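Translation initiation factor eif-2b-like protein (Chaetomium thermophilum, PDB 4ZEO) is the delta subunit of the heterodecameric guanine nucleotide exchange factor eIF2B, which acts on eIF2, and so probably takes part in starting translation. Local coordinates at residues Lys179-Ala184 against Phe224-Ala229; His203-Val208 against Ala235-Phe240; Arg274-Ser279 against Asn354-Gly359; Pro211-Leu216 against Arg220-Ala225. All coordinates share one frame; numbering follows the deposited sequence.

Contact 1: residues Lys179-Ala184 against Phe224-Ala229; sequences KATLLA and FAMGNA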
loop_
_atom_site.group_PDB
_atom_site.type_symbol
_atom_site.label_atom_id
_atom_site.label_comp_id
_atom_site.label_asym_id
_atom_site.label_seq_id
_atom_site.Cartn_x
_atom_site.Cartn_y
_atom_site.Cartn_z
ATOM N N LYS A 179 0.575 4.189 -7.521
ATOM C CA LYS A 179 -0.126 5.321 -8.114
ATOM C C LYS A 179 0.773 6.140 -9.036
ATOM O O LYS A 179 0.363 6.506 -10.133
ATOM C CB LYS A 179 -0.693 6.232 -7.023
ATOM C CG LYS A 179 -1.760 7.172 -7.513
ATOM C CD LYS A 179 -2.127 8.217 -6.471
ATOM C CE LYS A 179 -3.157 9.169 -7.015
ATOM N NZ LYS A 179 -3.794 10.085 -5.986
ATOM N N ALA A 180 1.998 6.411 -8.597
ATOM C CA ALA A 180 2.938 7.171 -9.403
ATOM C C ALA A 180 3.215 6.410 -10.703
ATOM O O ALA A 180 3.213 6.990 -11.788
ATOM C CB ALA A 180 4.240 7.420 -8.615
ATOM N N THR A 181 3.376 5.094 -10.580
ATOM C CA THR A 181 3.600 4.224 -11.719
ATOM C C THR A 181 2.428 4.227 -12.694
ATOM O O THR A 181 2.629 4.340 -13.905
ATOM C CB THR A 181 3.845 2.769 -11.269
ATOM O OG1 THR A 181 4.941 2.723 -10.351
ATOM C CG2 THR A 181 4.144 1.861 -12.461
ATOM N N LEU A 182 1.209 4.091 -12.179
ATOM C CA LEU A 182 0.031 4.052 -13.040
ATOM C C LEU A 182 -0.140 5.378 -13.782
ATOM O O LEU A 182 -0.502 5.390 -14.952
ATOM C CB LEU A 182 -1.233 3.738 -12.229
ATOM C CG LEU A 182 -1.208 2.294 -11.695
ATOM C CD1 LEU A 182 -2.426 1.925 -10.858
ATOM C CD2 LEU A 182 -1.042 1.341 -12.827
ATOM N N LEU A 183 0.126 6.494 -13.101
ATOM C CA LEU A 183 0.039 7.801 -13.743
ATOM C C LEU A 183 1.122 8.010 -14.804
ATOM O O LEU A 183 0.859 8.598 -15.844
ATOM C CB LEU A 183 0.123 8.917 -12.707
ATOM C CG LEU A 183 -1.080 9.066 -11.782
ATOM C CD1 LEU A 183 -0.802 10.137 -10.745
ATOM C CD2 LEU A 183 -2.350 9.363 -12.569
ATOM N N ALA A 184 2.336 7.540 -14.547
ATOM C CA ALA A 184 3.391 7.642 -15.546
ATOM C C ALA A 184 3.038 6.791 -16.765
ATOM O O ALA A 184 3.210 7.225 -17.924
ATOM C CB ALA A 184 4.732 7.222 -14.968
ATOM N N PHE A 224 4.404 -5.963 -4.683
ATOM C CA PHE A 224 3.333 -6.802 -5.226
ATOM C C PHE A 224 2.294 -5.953 -5.961
ATOM O O PHE A 224 1.773 -6.373 -6.998
ATOM C CB PHE A 224 2.639 -7.595 -4.118
ATOM C CG PHE A 224 3.457 -8.718 -3.574
ATOM C CD1 PHE A 224 4.566 -9.176 -4.249
ATOM C CD2 PHE A 224 3.117 -9.325 -2.385
ATOM C CE1 PHE A 224 5.340 -10.217 -3.733
ATOM C CE2 PHE A 224 3.889 -10.368 -1.872
ATOM C CZ PHE A 224 5.001 -10.805 -2.565
ATOM N N ALA A 225 2.033 -4.747 -5.433
ATOM C CA ALA A 225 1.029 -3.841 -5.998
ATOM C C ALA A 225 1.329 -3.509 -7.458
ATOM O O ALA A 225 0.443 -3.613 -8.326
ATOM C CB ALA A 225 0.941 -2.556 -5.168
ATOM N N MET A 226 2.589 -3.161 -7.715
ATOM C CA MET A 226 3.067 -2.896 -9.056
ATOM C C MET A 226 3.018 -4.168 -9.898
ATOM O O MET A 226 2.569 -4.146 -11.036
ATOM C CB MET A 226 4.489 -2.345 -9.014
ATOM C CG MET A 226 4.583 -0.916 -8.524
ATOM S SD MET A 226 6.280 -0.380 -8.183
ATOM C CE MET A 226 6.887 -0.273 -9.871
ATOM N N GLY A 227 3.462 -5.282 -9.323
ATOM C CA GLY A 227 3.447 -6.531 -10.045
ATOM C C GLY A 227 2.031 -6.891 -10.467
ATOM O O GLY A 227 1.806 -7.311 -11.612
ATOM N N ASN A 228 1.076 -6.730 -9.544
ATOM C CA ASN A 228 -0.327 -7.054 -9.827
ATOM C C ASN A 228 -0.937 -6.139 -10.884
ATOM O O ASN A 228 -1.605 -6.598 -11.804
ATOM C CB ASN A 228 -1.166 -7.003 -8.543
ATOM C CG ASN A 228 -0.932 -8.207 -7.652
ATOM O OD1 ASN A 228 -0.744 -9.312 -8.151
ATOM N ND2 ASN A 228 -0.945 -8.002 -6.325
ATOM N N ALA A 229 -0.695 -4.839 -10.757
ATOM C CA ALA A 229 -1.258 -3.903 -11.714
ATOM C C ALA A 229 -0.750 -4.182 -13.138
ATOM O O ALA A 229 -1.515 -4.094 -14.102
ATOM C CB ALA A 229 -0.941 -2.481 -11.302
#

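Contact 2: residues His203-Val208 against Ala235-Phe240; sequences HFVPHV and AKVNKF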
loop_
_atom_site.group_PDB
_atom_site.type_symbol
_atom_site.label_atom_id
_atom_site.label_comp_id
_atom_site.label_asym_id
_atom_site.label_seq_id
_atom_site.Cartn_x
_atom_site.Cartn_y
_atom_site.Cartn_z
ATOM N N HIS A 203 2.733 -4.712 -30.728
ATOM C CA HIS A 203 3.911 -3.856 -30.492
ATOM C C HIS A 203 4.112 -3.314 -29.061
ATOM O O HIS A 203 5.233 -3.249 -28.547
ATOM C CB HIS A 203 3.872 -2.673 -31.467
ATOM C CG HIS A 203 5.050 -1.759 -31.362
ATOM N ND1 HIS A 203 5.005 -0.547 -30.699
ATOM C CD2 HIS A 203 6.309 -1.868 -31.857
ATOM C CE1 HIS A 203 6.188 0.034 -30.771
ATOM N NE2 HIS A 203 6.995 -0.742 -31.480
ATOM N N PHE A 204 3.028 -2.873 -28.437
ATOM C CA PHE A 204 3.119 -2.064 -27.229
ATOM C C PHE A 204 3.834 -2.727 -26.038
ATOM O O PHE A 204 4.744 -2.140 -25.447
ATOM C CB PHE A 204 1.709 -1.602 -26.824
ATOM C CG PHE A 204 1.684 -0.763 -25.579
ATOM C CD1 PHE A 204 2.139 0.550 -25.601
ATOM C CD2 PHE A 204 1.178 -1.270 -24.389
ATOM C CE1 PHE A 204 2.136 1.338 -24.427
ATOM C CE2 PHE A 204 1.158 -0.488 -23.218
ATOM C CZ PHE A 204 1.640 0.812 -23.238
ATOM N N VAL A 205 3.449 -3.940 -25.689
ATOM C CA VAL A 205 4.032 -4.574 -24.515
ATOM C C VAL A 205 5.537 -4.859 -24.675
ATOM O O VAL A 205 6.339 -4.409 -23.859
ATOM C CB VAL A 205 3.257 -5.874 -24.158
ATOM C CG1 VAL A 205 3.967 -6.678 -23.074
ATOM C CG2 VAL A 205 1.820 -5.524 -23.744
ATOM N N PRO A 206 5.951 -5.536 -25.753
ATOM C CA PRO A 206 7.402 -5.772 -25.747
ATOM C C PRO A 206 8.296 -4.528 -26.041
ATOM O O PRO A 206 9.402 -4.447 -25.530
ATOM C CB PRO A 206 7.564 -6.856 -26.815
ATOM C CG PRO A 206 6.429 -6.595 -27.774
ATOM C CD PRO A 206 5.287 -6.203 -26.894
ATOM N N HIS A 207 7.864 -3.627 -26.911
ATOM C CA HIS A 207 8.697 -2.482 -27.305
ATOM C C HIS A 207 8.581 -1.225 -26.462
ATOM O O HIS A 207 9.513 -0.442 -26.427
ATOM C CB HIS A 207 8.440 -2.140 -28.767
ATOM C CG HIS A 207 8.931 -3.199 -29.696
ATOM N ND1 HIS A 207 8.222 -4.352 -29.948
ATOM C CD2 HIS A 207 10.095 -3.318 -30.380
ATOM C CE1 HIS A 207 8.904 -5.115 -30.778
ATOM N NE2 HIS A 207 10.044 -4.505 -31.059
ATOM N N VAL A 208 7.419 -0.992 -25.865
ATOM C CA VAL A 208 7.208 0.211 -25.079
ATOM C C VAL A 208 7.010 -0.020 -23.574
ATOM O O VAL A 208 7.714 0.562 -22.752
ATOM C CB VAL A 208 6.004 0.990 -25.622
ATOM C CG1 VAL A 208 5.719 2.217 -24.754
ATOM C CG2 VAL A 208 6.247 1.383 -27.086
ATOM N N ALA A 235 -2.898 -8.051 -19.386
ATOM C CA ALA A 235 -4.096 -8.807 -19.789
ATOM C C ALA A 235 -5.062 -7.910 -20.580
ATOM O O ALA A 235 -5.618 -8.345 -21.586
ATOM C CB ALA A 235 -4.795 -9.432 -18.589
ATOM N N LYS A 236 -5.225 -6.655 -20.148
ATOM C CA LYS A 236 -6.074 -5.696 -20.849
ATOM C C LYS A 236 -5.598 -5.455 -22.272
ATOM O O LYS A 236 -6.398 -5.453 -23.205
ATOM C CB LYS A 236 -6.122 -4.370 -20.095
ATOM C CG LYS A 236 -7.297 -4.238 -19.153
ATOM C CD LYS A 236 -8.655 -4.228 -19.891
ATOM C CE LYS A 236 -8.771 -3.074 -20.872
ATOM N NZ LYS A 236 -10.066 -3.140 -21.625
ATOM N N VAL A 237 -4.292 -5.294 -22.448
ATOM C CA VAL A 237 -3.738 -5.123 -23.782
ATOM C C VAL A 237 -4.024 -6.349 -24.648
ATOM O O VAL A 237 -4.359 -6.226 -25.829
ATOM C CB VAL A 237 -2.216 -4.876 -23.735
ATOM C CG1 VAL A 237 -1.623 -4.895 -25.141
ATOM C CG2 VAL A 237 -1.909 -3.572 -22.988
ATOM N N ASN A 238 -3.913 -7.529 -24.052
ATOM C CA ASN A 238 -4.160 -8.760 -24.781
ATOM C C ASN A 238 -5.613 -8.940 -25.246
ATOM O O ASN A 238 -5.878 -9.805 -26.067
ATOM C CB ASN A 238 -3.707 -9.962 -23.955
ATOM C CG ASN A 238 -2.229 -10.298 -24.171
ATOM O OD1 ASN A 238 -1.902 -11.260 -24.869
ATOM N ND2 ASN A 238 -1.340 -9.531 -23.548
ATOM N N LYS A 239 -6.571 -8.219 -24.658
ATOM C CA LYS A 239 -7.977 -8.318 -25.105
ATOM C C LYS A 239 -8.182 -7.648 -26.468
ATOM O O LYS A 239 -9.130 -7.958 -27.187
ATOM C CB LYS A 239 -8.945 -7.753 -24.043
ATOM C CG LYS A 239 -9.166 -8.731 -22.849
ATOM C CD LYS A 239 -9.667 -8.086 -21.544
ATOM C CE LYS A 239 -8.543 -8.113 -20.463
ATOM N NZ LYS A 239 -8.830 -7.893 -19.000
ATOM N N PHE A 240 -7.272 -6.749 -26.814
ATOM C CA PHE A 240 -7.235 -6.096 -28.119
ATOM C C PHE A 240 -6.713 -7.003 -29.241
ATOM O O PHE A 240 -6.002 -7.982 -28.984
ATOM C CB PHE A 240 -6.372 -4.848 -28.008
ATOM C CG PHE A 240 -6.918 -3.836 -27.058
ATOM C CD1 PHE A 240 -8.266 -3.578 -27.019
ATOM C CD2 PHE A 240 -6.094 -3.199 -26.154
ATOM C CE1 PHE A 240 -8.775 -2.656 -26.141
ATOM C CE2 PHE A 240 -6.605 -2.275 -25.267
ATOM C CZ PHE A 240 -7.946 -2.013 -25.258
#

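Contact 3: residues Arg274-Ser279 against Asn354-Gly359; sequences RNAAQS and NVFLGG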
loop_
_atom_site.group_PDB
_atom_site.type_symbol
_atom_site.label_atom_id
_atom_site.label_comp_id
_atom_site.label_asym_id
_atom_site.label_seq_id
_atom_site.Cartn_x
_atom_site.Cartn_y
_atom_site.Cartn_z
ATOM N N ARG A 274 -12.977 3.690 6.799
ATOM C CA ARG A 274 -14.335 3.751 7.315
ATOM C C ARG A 274 -14.734 2.426 7.956
ATOM O O ARG A 274 -15.274 2.388 9.050
ATOM C CB ARG A 274 -15.326 4.116 6.214
ATOM C CG ARG A 274 -16.746 3.990 6.673
ATOM C CD ARG A 274 -17.680 4.844 5.846
ATOM N NE ARG A 274 -19.037 4.771 6.365
ATOM C CZ ARG A 274 -20.074 5.450 5.882
ATOM N NH1 ARG A 274 -19.925 6.274 4.856
ATOM N NH2 ARG A 274 -21.267 5.303 6.428
ATOM N N ASN A 275 -14.473 1.333 7.269
ATOM C CA ASN A 275 -14.876 0.047 7.803
ATOM C C ASN A 275 -14.031 -0.350 9.024
ATOM O O ASN A 275 -14.554 -0.936 9.965
ATOM C CB ASN A 275 -14.840 -1.003 6.685
ATOM C CG ASN A 275 -15.966 -0.800 5.682
ATOM O OD1 ASN A 275 -16.758 0.134 5.820
ATOM N ND2 ASN A 275 -16.024 -1.643 4.654
ATOM N N ALA A 276 -12.750 0.008 9.040
ATOM C CA ALA A 276 -11.915 -0.265 10.220
ATOM C C ALA A 276 -12.331 0.585 11.437
ATOM O O ALA A 276 -12.291 0.108 12.577
ATOM C CB ALA A 276 -10.439 -0.039 9.899
ATOM N N ALA A 277 -12.740 1.828 11.182
ATOM C CA ALA A 277 -13.213 2.738 12.220
ATOM C C ALA A 277 -14.477 2.220 12.921
ATOM O O ALA A 277 -14.794 2.615 14.055
ATOM C CB ALA A 277 -13.471 4.125 11.620
ATOM N N GLN A 278 -15.228 1.380 12.218
ATOM C CA GLN A 278 -16.404 0.721 12.790
ATOM C C GLN A 278 -16.002 -0.162 13.968
ATOM O O GLN A 278 -16.771 -0.358 14.905
ATOM C CB GLN A 278 -17.127 -0.104 11.728
ATOM C CG GLN A 278 -18.044 0.711 10.858
ATOM C CD GLN A 278 -18.661 -0.122 9.757
ATOM O OE1 GLN A 278 -18.265 -1.268 9.537
ATOM N NE2 GLN A 278 -19.593 0.467 9.024
ATOM N N SER A 279 -14.809 -0.735 13.877
ATOM C CA SER A 279 -14.263 -1.567 14.933
ATOM C C SER A 279 -13.916 -0.772 16.186
ATOM O O SER A 279 -13.832 -1.337 17.269
ATOM C CB SER A 279 -13.031 -2.312 14.443
ATOM O OG SER A 279 -13.408 -3.550 13.884
ATOM N N ASN A 354 -6.629 -2.867 21.410
ATOM C CA ASN A 354 -6.690 -3.376 20.049
ATOM C C ASN A 354 -5.515 -2.869 19.219
ATOM O O ASN A 354 -5.257 -1.673 19.159
ATOM C CB ASN A 354 -8.004 -2.959 19.381
ATOM C CG ASN A 354 -9.183 -3.793 19.845
ATOM O OD1 ASN A 354 -9.329 -4.949 19.469
ATOM N ND2 ASN A 354 -10.040 -3.192 20.655
ATOM N N VAL A 355 -4.856 -3.771 18.506
ATOM C CA VAL A 355 -3.692 -3.404 17.731
ATOM C C VAL A 355 -4.082 -3.288 16.251
ATOM O O VAL A 355 -4.633 -4.221 15.681
ATOM C CB VAL A 355 -2.571 -4.450 17.898
ATOM C CG1 VAL A 355 -1.413 -4.131 16.998
ATOM C CG2 VAL A 355 -2.123 -4.564 19.359
ATOM N N PHE A 356 -3.828 -2.127 15.657
ATOM C CA PHE A 356 -4.070 -1.901 14.240
ATOM C C PHE A 356 -2.729 -1.720 13.574
ATOM O O PHE A 356 -1.954 -0.866 13.966
ATOM C CB PHE A 356 -4.936 -0.663 13.975
ATOM C CG PHE A 356 -6.395 -0.842 14.288
ATOM C CD1 PHE A 356 -7.318 -1.021 13.277
ATOM C CD2 PHE A 356 -6.850 -0.801 15.593
ATOM C CE1 PHE A 356 -8.680 -1.177 13.574
ATOM C CE2 PHE A 356 -8.207 -0.964 15.895
ATOM C CZ PHE A 356 -9.116 -1.148 14.894
ATOM N N LEU A 357 -2.466 -2.530 12.560
ATOM C CA LEU A 357 -1.215 -2.490 11.826
ATOM C C LEU A 357 -1.432 -2.375 10.318
ATOM O O LEU A 357 -2.433 -2.857 9.781
ATOM C CB LEU A 357 -0.407 -3.744 12.154
ATOM C CG LEU A 357 0.559 -3.856 13.349
ATOM C CD1 LEU A 357 0.720 -2.661 14.313
ATOM C CD2 LEU A 357 0.459 -5.215 14.073
ATOM N N GLY A 358 -0.473 -1.751 9.644
ATOM C CA GLY A 358 -0.454 -1.653 8.201
ATOM C C GLY A 358 0.901 -2.155 7.722
ATOM O O GLY A 358 1.853 -2.210 8.494
ATOM N N GLY A 359 1.000 -2.498 6.440
ATOM C CA GLY A 359 2.208 -3.073 5.881
ATOM C C GLY A 359 2.493 -2.698 4.437
ATOM O O GLY A 359 1.927 -1.758 3.888
#

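Contact 4: residues Pro211-Leu216 against Arg220-Ala225; sequences PQIEYL and RPMCFA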
loop_
_atom_site.group_PDB
_atom_site.type_symbol
_atom_site.label_atom_id
_atom_site.label_comp_id
_atom_site.label_asym_id
_atom_site.label_seq_id
_atom_site.Cartn_x
_atom_site.Cartn_y
_atom_site.Cartn_z
ATOM N N PRO A 211 10.167 -1.988 -21.501
ATOM C CA PRO A 211 11.332 -1.167 -21.120
ATOM C C PRO A 211 11.085 -0.261 -19.904
ATOM O O PRO A 211 12.030 -0.052 -19.132
ATOM C CB PRO A 211 11.594 -0.348 -22.375
ATOM C CG PRO A 211 11.165 -1.268 -23.471
ATOM C CD PRO A 211 9.904 -1.892 -22.951
ATOM N N GLN A 212 9.871 0.264 -19.736
ATOM C CA GLN A 212 9.547 1.058 -18.544
ATOM C C GLN A 212 9.601 0.187 -17.280
ATOM O O GLN A 212 10.133 0.582 -16.256
ATOM C CB GLN A 212 8.158 1.718 -18.659
ATOM C CG GLN A 212 7.792 2.208 -20.040
ATOM C CD GLN A 212 8.763 3.224 -20.620
ATOM O OE1 GLN A 212 9.383 4.011 -19.899
ATOM N NE2 GLN A 212 8.937 3.173 -21.938
ATOM N N ILE A 213 9.028 -1.004 -17.352
ATOM C CA ILE A 213 9.045 -1.927 -16.221
ATOM C C ILE A 213 10.476 -2.317 -15.842
ATOM O O ILE A 213 10.827 -2.371 -14.670
ATOM C CB ILE A 213 8.238 -3.192 -16.537
ATOM C CG1 ILE A 213 6.805 -2.797 -16.904
ATOM C CG2 ILE A 213 8.246 -4.169 -15.352
ATOM C CD1 ILE A 213 5.924 -3.951 -17.266
ATOM N N GLU A 214 11.302 -2.574 -16.841
ATOM C CA GLU A 214 12.673 -2.972 -16.598
ATOM C C GLU A 214 13.431 -1.846 -15.928
ATOM O O GLU A 214 14.241 -2.080 -15.031
ATOM C CB GLU A 214 13.383 -3.354 -17.908
ATOM C CG GLU A 214 13.087 -4.768 -18.394
ATOM C CD GLU A 214 13.708 -5.089 -19.754
ATOM O OE1 GLU A 214 13.040 -5.751 -20.577
ATOM O OE2 GLU A 214 14.877 -4.699 -19.986
ATOM N N TYR A 215 13.162 -0.622 -16.363
ATOM C CA TYR A 215 13.808 0.506 -15.756
ATOM C C TYR A 215 13.402 0.671 -14.290
ATOM O O TYR A 215 14.255 0.914 -13.421
ATOM C CB TYR A 215 13.503 1.774 -16.535
ATOM C CG TYR A 215 13.970 2.994 -15.816
ATOM C CD1 TYR A 215 15.315 3.332 -15.800
ATOM C CD2 TYR A 215 13.082 3.791 -15.109
ATOM C CE1 TYR A 215 15.759 4.449 -15.129
ATOM C CE2 TYR A 215 13.520 4.909 -14.427
ATOM C CZ TYR A 215 14.858 5.231 -14.439
ATOM O OH TYR A 215 15.295 6.341 -13.760
ATOM N N LEU A 216 12.104 0.564 -14.022
ATOM C CA LEU A 216 11.598 0.715 -12.666
ATOM C C LEU A 216 12.141 -0.362 -11.721
ATOM O O LEU A 216 12.419 -0.093 -10.533
ATOM C CB LEU A 216 10.065 0.696 -12.660
ATOM C CG LEU A 216 9.428 1.954 -13.246
ATOM C CD1 LEU A 216 7.920 1.797 -13.391
ATOM C CD2 LEU A 216 9.797 3.168 -12.398
ATOM N N ARG A 220 14.325 0.055 -8.166
ATOM C CA ARG A 220 14.012 -0.670 -6.948
ATOM C C ARG A 220 13.227 -1.926 -7.288
ATOM O O ARG A 220 12.378 -1.896 -8.173
ATOM C CB ARG A 220 13.220 0.221 -5.988
ATOM C CG ARG A 220 12.987 -0.402 -4.622
ATOM C CD ARG A 220 12.211 0.505 -3.695
ATOM N NE ARG A 220 11.806 -0.231 -2.501
ATOM C CZ ARG A 220 11.103 0.279 -1.495
ATOM N NH1 ARG A 220 10.719 1.549 -1.522
ATOM N NH2 ARG A 220 10.783 -0.492 -0.466
ATOM N N PRO A 221 13.475 -3.023 -6.556
ATOM C CA PRO A 221 12.630 -4.193 -6.773
ATOM C C PRO A 221 11.164 -3.819 -6.579
ATOM O O PRO A 221 10.822 -3.077 -5.657
ATOM C CB PRO A 221 13.117 -5.164 -5.690
ATOM C CG PRO A 221 14.559 -4.815 -5.529
ATOM C CD PRO A 221 14.561 -3.314 -5.595
ATOM N N MET A 222 10.316 -4.263 -7.494
ATOM C CA MET A 222 8.914 -3.890 -7.492
ATOM C C MET A 222 8.126 -4.562 -6.369
ATOM O O MET A 222 8.350 -5.728 -6.055
ATOM C CB MET A 222 8.278 -4.221 -8.843
ATOM C CG MET A 222 8.832 -3.412 -9.992
ATOM S SD MET A 222 7.805 -3.563 -11.471
ATOM C CE MET A 222 7.428 -5.313 -11.421
ATOM N N CYS A 223 7.178 -3.817 -5.800
ATOM C CA CYS A 223 6.266 -4.348 -4.802
ATOM C C CYS A 223 5.155 -5.199 -5.477
ATOM O O CYS A 223 4.993 -5.167 -6.705
ATOM C CB CYS A 223 5.662 -3.191 -3.987
ATOM S SG CYS A 223 4.889 -1.839 -4.969
ATOM N N PHE A 224 4.404 -5.963 -4.683
ATOM C CA PHE A 224 3.333 -6.802 -5.226
ATOM C C PHE A 224 2.294 -5.953 -5.961
ATOM O O PHE A 224 1.773 -6.373 -6.998
ATOM C CB PHE A 224 2.639 -7.595 -4.118
ATOM C CG PHE A 224 3.457 -8.718 -3.574
ATOM C CD1 PHE A 224 4.566 -9.176 -4.249
ATOM C CD2 PHE A 224 3.117 -9.325 -2.385
ATOM C CE1 PHE A 224 5.340 -10.217 -3.733
ATOM C CE2 PHE A 224 3.889 -10.368 -1.872
ATOM C CZ PHE A 224 5.001 -10.805 -2.565
ATOM N N ALA A 225 2.033 -4.747 -5.433
ATOM C CA ALA A 225 1.029 -3.841 -5.998
ATOM C C ALA A 225 1.329 -3.509 -7.458
ATOM O O ALA A 225 0.443 -3.613 -8.326
ATOM C CB ALA A 225 0.941 -2.556 -5.168
#

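Contact 1: residues Lys179-Ala184 against Phe224-Ala229
With chi1 -56°, Thr181 sets OG1 beside its backbone N, and Met226, its CG likewise beside the backbone N, bends at chi3 (71°) to bring its terminal methyl to that hydroxyl. Met226 CE stands 3.6 Å from Thr181 OG1, and SD follows a little farther off, the two side chains crossing at about a right angle. The approach is van der Waals in kind: the polar partner of OG1 is the carbonyl oxygen of Arg177, one turn earlier on the same helix. A second, purely apolar touch uses the next residue of helix 174-191 and, three residues on in helix 224-239, Ala229: the CD2 branch of Leu182 comes to 4.1 Å from Ala229 CB. Here helices 174-191 and 224-239 pack in the helical part of this eIF2B alpha/beta/delta family subunit, and all four touching residues are buried. The small Ala229 side chain points at the facing helix, while Leu182 reaches inward mainly by its end. Helix 157-168 closes one flank, Met166 touching both Thr181 and Met226. On helix 246-277, Leu260 and Ile261 pack against Leu182, and Leu178 of helix 174-191 also meets Ala229.

Contact 2: residues His203-Val208 against Ala235-Phe240
Two apolar touches, both centred on Val237, join the segments. In the first, an aliphatic one, Val205 CG2 meets Val237 CG1 at 3.8 Å and lies nearly as close to Val237 CB; both valines direct CB at the opposing segment. The second is aromatic to aliphatic: Val237 CG2 approaches Phe204 CD2 at 4.1 Å, coming in obliquely to the ring, with the two side chains at about a right angle. Val237 thus divides its branches between neighbours, CG1 (chi1 172°, extended away from the backbone N) serving Val205 and CG2 serving Phe204. The two helices involved, 200-219 and 224-239, are consecutive and form a helical hairpin, and this contact ties the early part of the first to the last turns of the second. Beyond the valine, the Phe204 ring makes an edge-to-face contact with Tyr192 and packs on Ile189 of helix 174-191, while Leu200 adds a further apolar touch to Val237.

No hydrogen bond crosses the contact; the polar bonds run within each segment or to residues beyond it. Helix 200-219 carries a wider pi-type turn at 205-208 and is kinked where Pro206, whose nitrogen has no hydrogen to give, leaves the preceding turn without a bond. His203 O nevertheless accepts the backbone N of His207 at 3.1 Å, and His207 ND1 adds a weak, in-plane bond to the same oxygen. His203 ND1 is hydrogen-bonded to Tyr192 OH, and Asn238 ND2 to the carbonyl of Lys234.

Contact 3: residues Arg274-Ser279 against Asn354-Gly359
Phe356 meets the facing segment with the far end of its ring, CE1 and CZ, which reach two residues three positions apart. It carries CG opposite its carbonyl carbon (chi1 -75°), which sends the ring out to Ala276 and Ser279. Ser279 CB lies at the ring edge, near its plane, 4.1 Å from Phe356 CZ. Beside it, Ala276 CB stands 4.2 Å from Phe356 CE1, and the carbonyl oxygen Ala276 O comes to 4.0 Å of the same CE1 from an oblique direction. That oxygen also accepts the backbone N of Ser279 (3.0 Å), an i to i+3 bond in the turn that has Ala276 and Ser279 both facing the ring. The C-terminal end of the long helix 246-277 packs against one face of a parallel beta sheet with strand order 3-2-1-4-5-6, a Rossmann-like alpha/beta arrangement in which 354-358 is an inner strand. Backbone bonds tie that strand on one side to Val287 and on the other, through Val355, to Lys387 and Ile389. Farther out, Ile286 and Ile389, on the two neighbouring strands, touch the Phe356 side chain, and Leu391 packs on Ala276. Val355 and Leu357 point to the other face, where helix 374-384 lies.

Contact 4: residues Pro211-Leu216 against Arg220-Ala225
Leu216 O receives the backbone N of Arg220 at 3.0 Å, the close-set part of this contact, with an N-H...O angle of 164°. It is the closing i to i+4 bond of helix 200-219, since Arg220 is the first residue to leave helical backbone angles. Its extended side chain leads away from the facing segment, and NH1 makes a weak hydrogen bond to the carbonyl oxygen of Lys172, just ahead of helix 174-191. The buried Leu216 packs on Val159 and Thr181 of the neighbouring helices. Looser and partly exposed is the other touch: Met222 SD lies 4.0 Å from Ile213 CG2, and Met222 CE is at 4.2 Å from that same methyl. Met222 reaches it by bending at chi3 (-41°), and the two side chains cross at about a right angle. Ile230, nearly two turns into the next helix, touches both Ile213 and Met222. Pro221 is exposed and its CB points away from the facing segment; its carbonyl oxygen is bound by Arg177 NH2. With Cys223 as N-cap of helix 224-239, the four residues Arg220-Cys223 make the short connection of an antiparallel alpha-alpha hairpin.

How the contacts relate
Contacts 1, 2 and 4 belong to the helical part of the chain, contact 3 to the alpha/beta part. Helix 224-239 serves contacts 1, 2 and 4: contacts 1 and 4 share Phe224 and Ala225, their centres about 8 Å apart, and touch through Leu216 CD1, 3.9 Å from Thr181 CG2. Contact 2 joins the same helical pair as contact 4, about 17 Å away between centres; contact 4 is nested within the chain loop that contact 2 closes. Contact 3 follows them all in sequence, its centre about 38 Å from that of contact 2, on opposite sides of the chain's centre. Helix 246-277, running from beside contact 2 to contact 3, spans both parts and links them into one subunit.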